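Local coordinates for LanC-like protein GCR2 (Arabidopsis thaliana, PDB 3T33) that is a zinc-binding plant LanC-like protein that may play a role in abscisic acid signalling, at residues K39-P44 against A359-S364; H53-S58 against Y397-M402; T259-I264 against T307-E312. All coordinates share one frame; numbering follows the deposited sequence.

Contact 1: K39-P44 against A359-S364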
loop_
_atom_site.group_PDB
_atom_site.type_symbol
_atom_site.label_atom_id
_atom_site.label_comp_id
_atom_site.label_asym_id
_atom_site.label_seq_id
_atom_site.Cartn_x
_atom_site.Cartn_y
_atom_site.Cartn_z
ATOM N N LYS A 39 5.098 27.295 2.485
ATOM C CA LYS A 39 6.455 27.389 1.957
ATOM C C LYS A 39 6.928 26.014 1.461
ATOM O O LYS A 39 7.488 25.914 0.376
ATOM C CB LYS A 39 7.400 27.997 3.005
ATOM C CG LYS A 39 6.970 29.481 3.302
ATOM C CD LYS A 39 7.970 30.245 4.193
ATOM C CE LYS A 39 7.511 31.705 4.462
ATOM N NZ LYS A 39 8.667 32.687 4.559
ATOM N N LEU A 40 6.673 24.963 2.234
ATOM C CA LEU A 40 6.916 23.593 1.767
ATOM C C LEU A 40 6.240 23.342 0.401
ATOM O O LEU A 40 6.854 22.824 -0.531
ATOM C CB LEU A 40 6.379 22.576 2.789
ATOM C CG LEU A 40 7.133 22.397 4.092
ATOM C CD1 LEU A 40 6.392 21.473 5.082
ATOM C CD2 LEU A 40 8.402 21.739 3.678
ATOM N N LEU A 41 4.981 23.735 0.267
ATOM C CA LEU A 41 4.259 23.388 -0.947
ATOM C C LEU A 41 4.849 24.062 -2.185
ATOM O O LEU A 41 4.795 23.498 -3.268
ATOM C CB LEU A 41 2.771 23.720 -0.813
ATOM C CG LEU A 41 2.005 22.876 0.222
ATOM C CD1 LEU A 41 0.705 23.547 0.576
ATOM C CD2 LEU A 41 1.725 21.520 -0.331
ATOM N N SER A 42 5.393 25.267 -2.020
ATOM C CA SER A 42 5.977 26.067 -3.113
ATOM C C SER A 42 7.343 25.527 -3.541
ATOM O O SER A 42 7.767 25.718 -4.672
ATOM C CB SER A 42 6.141 27.547 -2.690
ATOM O OG SER A 42 4.942 28.113 -2.159
ATOM N N LEU A 43 8.038 24.889 -2.608
ATOM C CA LEU A 43 9.363 24.311 -2.816
ATOM C C LEU A 43 9.504 23.518 -4.151
ATOM O O LEU A 43 8.602 22.737 -4.529
ATOM C CB LEU A 43 9.633 23.411 -1.648
ATOM C CG LEU A 43 10.864 23.539 -0.766
ATOM C CD1 LEU A 43 11.250 24.992 -0.407
ATOM C CD2 LEU A 43 10.641 22.716 0.516
ATOM N N PRO A 44 10.605 23.782 -4.908
ATOM C CA PRO A 44 10.810 22.925 -6.057
ATOM C C PRO A 44 11.160 21.462 -5.599
ATOM O O PRO A 44 11.746 21.231 -4.531
ATOM C CB PRO A 44 11.947 23.612 -6.826
ATOM C CG PRO A 44 12.622 24.452 -5.871
ATOM C CD PRO A 44 11.748 24.696 -4.690
ATOM N N ALA A 359 0.141 14.671 -3.877
ATOM C CA ALA A 359 0.906 13.778 -3.001
ATOM C C ALA A 359 1.850 14.669 -2.210
ATOM O O ALA A 359 2.031 14.512 -1.013
ATOM C CB ALA A 359 1.721 12.728 -3.821
ATOM N N LYS A 360 2.398 15.654 -2.875
ATOM C CA LYS A 360 3.284 16.592 -2.180
ATOM C C LYS A 360 2.557 17.336 -1.050
ATOM O O LYS A 360 3.090 17.522 0.047
ATOM C CB LYS A 360 3.937 17.528 -3.226
ATOM C CG LYS A 360 4.586 18.767 -2.772
ATOM C CD LYS A 360 5.200 19.504 -4.003
ATOM C CE LYS A 360 6.161 20.635 -3.568
ATOM N NZ LYS A 360 6.372 21.579 -4.687
ATOM N N ALA A 361 1.318 17.734 -1.295
ATOM C CA ALA A 361 0.550 18.431 -0.254
ATOM C C ALA A 361 0.278 17.492 0.928
ATOM O O ALA A 361 0.381 17.898 2.077
ATOM C CB ALA A 361 -0.768 18.963 -0.814
ATOM N N PHE A 362 -0.055 16.229 0.661
ATOM C CA PHE A 362 -0.363 15.359 1.823
ATOM C C PHE A 362 0.930 15.095 2.588
ATOM O O PHE A 362 0.945 15.121 3.781
ATOM C CB PHE A 362 -1.008 14.057 1.377
ATOM C CG PHE A 362 -2.509 14.091 1.317
ATOM C CD1 PHE A 362 -3.191 15.243 0.951
ATOM C CD2 PHE A 362 -3.254 12.924 1.626
ATOM C CE1 PHE A 362 -4.593 15.265 0.887
ATOM C CE2 PHE A 362 -4.637 12.919 1.554
ATOM C CZ PHE A 362 -5.327 14.108 1.166
ATOM N N ALA A 363 2.024 14.880 1.887
ATOM C CA ALA A 363 3.293 14.682 2.545
ATOM C C ALA A 363 3.757 15.917 3.326
ATOM O O ALA A 363 4.302 15.786 4.440
ATOM C CB ALA A 363 4.347 14.270 1.556
ATOM N N SER A 364 3.576 17.103 2.729
ATOM C CA SER A 364 3.878 18.348 3.457
ATOM C C SER A 364 3.044 18.515 4.661
ATOM O O SER A 364 3.578 18.899 5.714
ATOM C CB SER A 364 3.719 19.554 2.558
ATOM O OG SER A 364 4.484 19.319 1.404
#

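Contact 2: H53-S58 against Y397-M402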
loop_
_atom_site.group_PDB
_atom_site.type_symbol
_atom_site.label_atom_id
_atom_site.label_comp_id
_atom_site.label_asym_id
_atom_site.label_seq_id
_atom_site.Cartn_x
_atom_site.Cartn_y
_atom_site.Cartn_z
ATOM N N HIS A 53 13.324 13.356 2.624
ATOM C CA HIS A 53 14.299 12.327 2.804
ATOM C C HIS A 53 15.007 12.429 4.178
ATOM O O HIS A 53 15.069 11.440 4.901
ATOM C CB HIS A 53 15.264 12.337 1.660
ATOM C CG HIS A 53 16.362 11.350 1.822
ATOM N ND1 HIS A 53 16.175 9.994 1.628
ATOM C CD2 HIS A 53 17.665 11.513 2.142
ATOM C CE1 HIS A 53 17.323 9.365 1.827
ATOM N NE2 HIS A 53 18.237 10.262 2.152
ATOM N N ARG A 54 15.433 13.630 4.572
ATOM C CA ARG A 54 16.106 13.817 5.860
ATOM C C ARG A 54 15.187 13.520 7.009
ATOM O O ARG A 54 15.593 12.887 7.977
ATOM C CB ARG A 54 16.686 15.230 5.987
ATOM C CG ARG A 54 17.857 15.450 4.990
ATOM C CD ARG A 54 19.104 14.742 5.494
ATOM N NE ARG A 54 19.934 14.072 4.487
ATOM C CZ ARG A 54 20.911 13.203 4.809
ATOM N NH1 ARG A 54 21.187 12.932 6.095
ATOM N NH2 ARG A 54 21.628 12.613 3.856
ATOM N N TYR A 55 13.939 13.976 6.892
ATOM C CA TYR A 55 12.902 13.668 7.866
ATOM C C TYR A 55 12.665 12.160 7.970
ATOM O O TYR A 55 12.519 11.634 9.041
ATOM C CB TYR A 55 11.565 14.299 7.461
ATOM C CG TYR A 55 10.656 14.351 8.642
ATOM C CD1 TYR A 55 11.016 15.103 9.750
ATOM C CD2 TYR A 55 9.434 13.662 8.676
ATOM C CE1 TYR A 55 10.195 15.187 10.863
ATOM C CE2 TYR A 55 8.589 13.740 9.796
ATOM C CZ TYR A 55 8.992 14.501 10.889
ATOM O OH TYR A 55 8.239 14.624 12.045
ATOM N N ALA A 56 12.572 11.494 6.825
ATOM C CA ALA A 56 12.279 10.093 6.820
ATOM C C ALA A 56 13.423 9.353 7.525
ATOM O O ALA A 56 13.164 8.406 8.286
ATOM C CB ALA A 56 12.072 9.577 5.407
ATOM N N LEU A 57 14.672 9.807 7.327
ATOM C CA LEU A 57 15.810 9.173 8.035
ATOM C C LEU A 57 15.630 9.279 9.536
ATOM O O LEU A 57 15.783 8.280 10.254
ATOM C CB LEU A 57 17.133 9.737 7.631
ATOM C CG LEU A 57 17.592 9.480 6.206
ATOM C CD1 LEU A 57 19.000 10.077 6.013
ATOM C CD2 LEU A 57 17.579 8.001 5.843
ATOM N N SER A 58 15.214 10.429 10.036
ATOM C CA SER A 58 14.988 10.473 11.469
ATOM C C SER A 58 13.874 9.560 11.860
ATOM O O SER A 58 14.043 8.897 12.844
ATOM C CB SER A 58 14.715 11.860 12.050
ATOM O OG SER A 58 15.268 12.887 11.225
ATOM N N TYR A 397 8.125 5.296 5.222
ATOM C CA TYR A 397 8.164 4.511 4.023
ATOM C C TYR A 397 7.647 5.366 2.854
ATOM O O TYR A 397 8.209 5.394 1.769
ATOM C CB TYR A 397 7.282 3.256 4.238
ATOM C CG TYR A 397 7.430 2.259 3.129
ATOM C CD1 TYR A 397 6.811 2.459 1.870
ATOM C CD2 TYR A 397 8.180 1.102 3.325
ATOM C CE1 TYR A 397 6.989 1.506 0.826
ATOM C CE2 TYR A 397 8.362 0.169 2.295
ATOM C CZ TYR A 397 7.794 0.376 1.047
ATOM O OH TYR A 397 8.003 -0.595 0.051
ATOM N N MET A 398 6.578 6.088 3.108
ATOM C CA MET A 398 5.952 6.923 2.098
ATOM C C MET A 398 6.937 8.063 1.749
ATOM O O MET A 398 7.173 8.378 0.557
ATOM C CB MET A 398 4.593 7.440 2.632
ATOM C CG MET A 398 3.783 8.283 1.642
ATOM S SD MET A 398 4.466 9.912 1.605
ATOM C CE MET A 398 3.770 10.552 3.112
ATOM N N LEU A 399 7.568 8.610 2.777
ATOM C CA LEU A 399 8.487 9.736 2.591
ATOM C C LEU A 399 9.652 9.345 1.683
ATOM O O LEU A 399 9.976 10.065 0.667
ATOM C CB LEU A 399 8.990 10.273 3.930
ATOM C CG LEU A 399 8.324 11.423 4.700
ATOM C CD1 LEU A 399 6.970 11.837 4.140
ATOM C CD2 LEU A 399 8.358 11.215 6.285
ATOM N N LEU A 400 10.234 8.180 1.999
ATOM C CA LEU A 400 11.300 7.639 1.169
ATOM C C LEU A 400 10.846 7.438 -0.271
ATOM O O LEU A 400 11.616 7.662 -1.231
ATOM C CB LEU A 400 11.762 6.308 1.760
ATOM C CG LEU A 400 12.517 6.493 3.091
ATOM C CD1 LEU A 400 12.821 5.152 3.767
ATOM C CD2 LEU A 400 13.834 7.318 2.911
ATOM N N ASP A 401 9.602 6.998 -0.448
ATOM C CA ASP A 401 9.101 6.665 -1.801
ATOM C C ASP A 401 8.850 8.000 -2.627
ATOM O O ASP A 401 8.815 7.992 -3.881
ATOM C CB ASP A 401 7.824 5.836 -1.655
ATOM C CG ASP A 401 7.859 4.525 -2.370
ATOM O OD1 ASP A 401 8.786 4.247 -3.165
ATOM O OD2 ASP A 401 6.898 3.740 -2.136
ATOM N N MET A 402 8.666 9.134 -1.923
ATOM C CA MET A 402 8.591 10.458 -2.610
ATOM C C MET A 402 9.904 10.866 -3.296
ATOM O O MET A 402 9.917 11.680 -4.205
ATOM C CB MET A 402 8.159 11.575 -1.684
ATOM C CG MET A 402 6.800 11.413 -1.018
ATOM S SD MET A 402 5.423 11.700 -2.150
ATOM C CE MET A 402 5.514 13.488 -2.251
#

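Contact 3: T259-I264 against T307-E312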
loop_
_atom_site.group_PDB
_atom_site.type_symbol
_atom_site.label_atom_id
_atom_site.label_comp_id
_atom_site.label_asym_id
_atom_site.label_seq_id
_atom_site.Cartn_x
_atom_site.Cartn_y
_atom_site.Cartn_z
ATOM N N THR A 259 -16.675 -7.190 -12.268
ATOM C CA THR A 259 -16.720 -6.898 -10.812
ATOM C C THR A 259 -16.356 -5.452 -10.550
ATOM O O THR A 259 -16.950 -4.806 -9.708
ATOM C CB THR A 259 -15.763 -7.847 -10.061
ATOM O OG1 THR A 259 -16.109 -9.188 -10.403
ATOM C CG2 THR A 259 -15.857 -7.689 -8.579
ATOM N N LEU A 260 -15.378 -4.939 -11.292
ATOM C CA LEU A 260 -14.984 -3.540 -11.124
ATOM C C LEU A 260 -16.048 -2.547 -11.656
ATOM O O LEU A 260 -16.372 -1.597 -10.969
ATOM C CB LEU A 260 -13.580 -3.269 -11.698
ATOM C CG LEU A 260 -12.356 -3.919 -11.032
ATOM C CD1 LEU A 260 -11.147 -3.590 -11.806
ATOM C CD2 LEU A 260 -12.198 -3.444 -9.616
ATOM N N SER A 261 -16.611 -2.779 -12.843
ATOM C CA SER A 261 -17.805 -2.007 -13.259
ATOM C C SER A 261 -18.891 -2.041 -12.211
ATOM O O SER A 261 -19.383 -1.007 -11.776
ATOM C CB SER A 261 -18.373 -2.544 -14.558
ATOM O OG SER A 261 -17.324 -2.568 -15.489
ATOM N N TYR A 262 -19.261 -3.233 -11.783
ATOM C CA TYR A 262 -20.289 -3.350 -10.764
ATOM C C TYR A 262 -20.057 -2.347 -9.660
ATOM O O TYR A 262 -20.927 -1.587 -9.347
ATOM C CB TYR A 262 -20.314 -4.775 -10.202
ATOM C CG TYR A 262 -21.184 -4.892 -8.985
ATOM C CD1 TYR A 262 -22.570 -5.059 -9.113
ATOM C CD2 TYR A 262 -20.639 -4.796 -7.715
ATOM C CE1 TYR A 262 -23.364 -5.144 -8.009
ATOM C CE2 TYR A 262 -21.415 -4.889 -6.621
ATOM C CZ TYR A 262 -22.776 -5.054 -6.774
ATOM O OH TYR A 262 -23.548 -5.135 -5.667
ATOM N N MET A 263 -18.855 -2.343 -9.083
ATOM C CA MET A 263 -18.465 -1.417 -8.001
ATOM C C MET A 263 -18.552 0.073 -8.373
ATOM O O MET A 263 -18.969 0.906 -7.578
ATOM C CB MET A 263 -17.038 -1.744 -7.568
ATOM C CG MET A 263 -16.890 -3.107 -6.841
ATOM S SD MET A 263 -15.211 -3.483 -6.185
ATOM C CE MET A 263 -15.461 -2.766 -4.600
ATOM N N ILE A 264 -18.168 0.407 -9.592
ATOM C CA ILE A 264 -18.238 1.784 -10.049
ATOM C C ILE A 264 -19.697 2.236 -10.042
ATOM O O ILE A 264 -20.064 3.186 -9.330
ATOM C CB ILE A 264 -17.512 1.940 -11.428
ATOM C CG1 ILE A 264 -16.012 1.683 -11.234
ATOM C CG2 ILE A 264 -17.742 3.348 -12.059
ATOM C CD1 ILE A 264 -15.231 1.563 -12.487
ATOM N N THR A 307 -9.287 1.799 -20.398
ATOM C CA THR A 307 -10.681 1.999 -20.638
ATOM C C THR A 307 -10.976 3.360 -20.093
ATOM O O THR A 307 -10.434 3.730 -19.048
ATOM C CB THR A 307 -11.443 0.927 -19.853
ATOM O OG1 THR A 307 -11.375 -0.301 -20.586
ATOM C CG2 THR A 307 -12.853 1.274 -19.673
ATOM N N LYS A 308 -11.836 4.100 -20.783
ATOM C CA LYS A 308 -12.287 5.389 -20.309
ATOM C C LYS A 308 -12.922 5.231 -18.959
ATOM O O LYS A 308 -12.651 6.021 -18.045
ATOM C CB LYS A 308 -13.315 5.985 -21.261
ATOM C CG LYS A 308 -14.046 7.211 -20.702
ATOM C CD LYS A 308 -13.489 8.503 -21.299
ATOM C CE LYS A 308 -14.321 8.938 -22.513
ATOM N NZ LYS A 308 -15.717 9.326 -22.088
ATOM N N GLU A 309 -13.786 4.228 -18.841
ATOM C CA GLU A 309 -14.529 3.999 -17.600
ATOM C C GLU A 309 -13.611 3.969 -16.365
ATOM O O GLU A 309 -13.990 4.483 -15.323
ATOM C CB GLU A 309 -15.312 2.684 -17.667
ATOM C CG GLU A 309 -16.226 2.436 -16.423
ATOM C CD GLU A 309 -16.840 1.030 -16.381
ATOM O OE1 GLU A 309 -16.411 0.161 -17.180
ATOM O OE2 GLU A 309 -17.750 0.808 -15.537
ATOM N N PHE A 310 -12.434 3.346 -16.513
ATOM C CA PHE A 310 -11.532 3.028 -15.407
ATOM C C PHE A 310 -10.700 4.253 -15.112
ATOM O O PHE A 310 -10.713 4.710 -13.983
ATOM C CB PHE A 310 -10.616 1.798 -15.719
ATOM C CG PHE A 310 -11.351 0.444 -15.743
ATOM C CD1 PHE A 310 -12.505 0.227 -14.986
ATOM C CD2 PHE A 310 -10.861 -0.606 -16.513
ATOM C CE1 PHE A 310 -13.192 -0.991 -15.023
ATOM C CE2 PHE A 310 -11.520 -1.827 -16.546
ATOM C CZ PHE A 310 -12.704 -2.015 -15.788
ATOM N N VAL A 311 -10.039 4.808 -16.141
ATOM C CA VAL A 311 -9.330 6.083 -16.048
ATOM C C VAL A 311 -10.160 7.121 -15.270
ATOM O O VAL A 311 -9.713 7.677 -14.255
ATOM C CB VAL A 311 -9.005 6.654 -17.459
ATOM C CG1 VAL A 311 -8.201 7.940 -17.363
ATOM C CG2 VAL A 311 -8.221 5.693 -18.254
ATOM N N GLU A 312 -11.399 7.335 -15.703
ATOM C CA GLU A 312 -12.190 8.408 -15.147
ATOM C C GLU A 312 -12.631 8.078 -13.749
ATOM O O GLU A 312 -12.676 8.965 -12.878
ATOM C CB GLU A 312 -13.412 8.736 -16.042
ATOM C CG GLU A 312 -13.063 9.527 -17.346
ATOM C CD GLU A 312 -14.330 9.990 -18.118
ATOM O OE1 GLU A 312 -15.460 9.536 -17.761
ATOM O OE2 GLU A 312 -14.193 10.821 -19.072
#

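Contact 1: K39-P44 against A359-S364
L41, K360 and S364 carry most of the surface buried where the short helix 36-42 lies against helix 353-375, on the periphery of the alpha/alpha toroid expected of a LanC-like protein. K360 supplies the polar half of the contact. Its CG stands anti to the backbone N (chi1 164°) and the chain runs extended from there, which carries the ammonium group across to the C-terminal end of helix 36-42, where the last carbonyls of a helix can take side-chain donors. K360 NZ bonds to L41 O at 2.9 Å, coming from above the carbonyl plane rather than along a lone pair. It also bonds to L43 O at a modelled 2.5 Å, so short that the exact length is doubtful, and here the approach is nearly end-on, with a C=O...N angle of 161°. L43 is the first residue to leave helical geometry, so the two bonds span the point where the helix gives way to the link into helix 45-69. The positive charge sits at the negative end of the helix dipole, probably a favourable placement, and F48 of helix 45-69 adds a cation-pi partner.

The apolar half is built by leucines. The CD2 branch of L41 packs against A361, reaching its CA at 3.3 Å, tighter than usual van der Waals contact. Next to it, L40 lays CB against S364 CB and OG, and its CD1 lies 3.9 Å from S364 O. The hydroxyl of S364 is turned back on its own helix. S364 OG donates to K360 O at 2.6 Å, and S364 N reaches that same oxygen from the opposite face of the carbonyl plane, at 2.8 Å.

Contact 2: H53-S58 against Y397-M402
A56 meets L399 and L400 where helices 45-69 and 392-402 run roughly antiparallel, their local directions 151° apart. The methyl of A56 points toward the other helix and presses on L399 CB with a CB to CB distance of 3.5 Å, a little under normal carbon contact. Such a small side chain lets the axes of the two segments come within 8.5 Å of each other. Around this central point the two leucines spread to different sides.

L400 holds its CG beside the backbone N (chi1 -70°), which turns the CD2 branch back toward helix 45-69. There CD2 touches two groups, A56 CB and the imidazole of H53, lying 3.8 Å from H53 ND1. It meets that ring obliquely, while L57 CG lies over one ring face from within the same helix.

L399 reaches the other way. Its CD2 comes to the edge of the Y55 ring, in the ring plane, and stops 3.6 Å from Y55 CD2; the phenol thus offers L399 its rim and not its pi face. The same leucine also packs on L52 and I59, so its contacts with helix 45-69 extend to both sides of the 53-58 segment along the chain.

Contact between the segments is apolar and buried, and L400 also packs on L90 and K93 of helix 84-98. Close, nearly antiparallel packing of an outer-layer helix on an inner-layer one is what the alpha/alpha toroid of LanC-like proteins is made of.

Contact 3: T259-I264 against T307-E312
S261 OG is hydrogen-bonded to K257 O, one turn earlier in helix 250-265, and is approached across the contact by the carboxylate of E309 from helix 308-324. E309 supplies the polar part of the contact. With CG anti to the backbone N (chi1 -175°) and the chain extended beyond it, both carboxylate oxygens come close to S261, whose OG lies 3.3 Å from E309 OE1 and almost as near to OE2. This is proximity without a hydrogen bond, the hydroxyl being engaged within its own helix.

The apolar part centres on F310. Its CG lies beside the backbone N (chi1 -71°), and the end of the ring comes nearer to helix 250-265 than the direction of its CB would suggest. The ring is reached from the other segment mainly at its border. I264 CD1 comes in at the edge, in the ring plane, 3.9 Å from F310 CD1, and the two side chains cross at about a right angle. L260 touches the same end of the ring more obliquely, its CB being 4.0 Å from F310 CE1. The extended chain of I264 sends CD1 far enough to meet both the phenyl ring and the carboxylate of E309, with E309 OE2 at 4.0 Å from that methyl.

Geometry sets this pairing apart from tight helix packing: the local axes stay 11.2 Å apart and their directions differ by 53°, so side chains bridge the interval. Helix 291-305 helps fill it, with A301 touching both L260 and F310, L298 meeting I264 and Y305 meeting F310. Beyond L260, M244 belongs to helix 236-244, which also packs against T259 and M263.

Overall arrangement
Contacts 1 and 2 form one neighbourhood, their centres 14 Å apart. Helices 36-42 and 45-69 follow each other in the chain, as do helices 353-375 and 392-402, so the two contacts alternate along the sequence and together join the N-terminal helices to the C-terminal ones. They also touch: M402 CE lies 3.8 Å from K360 CA. Contact 3 is nested inside the loops closed by both, its centre about 30 Å from that of contact 1 and 33 Å from that of contact 2, across the chain's centre from the latter. Contact 2 probably helps close the ring of helices, while contact 1 packs a short helix on its outside; all lie away from the zinc site.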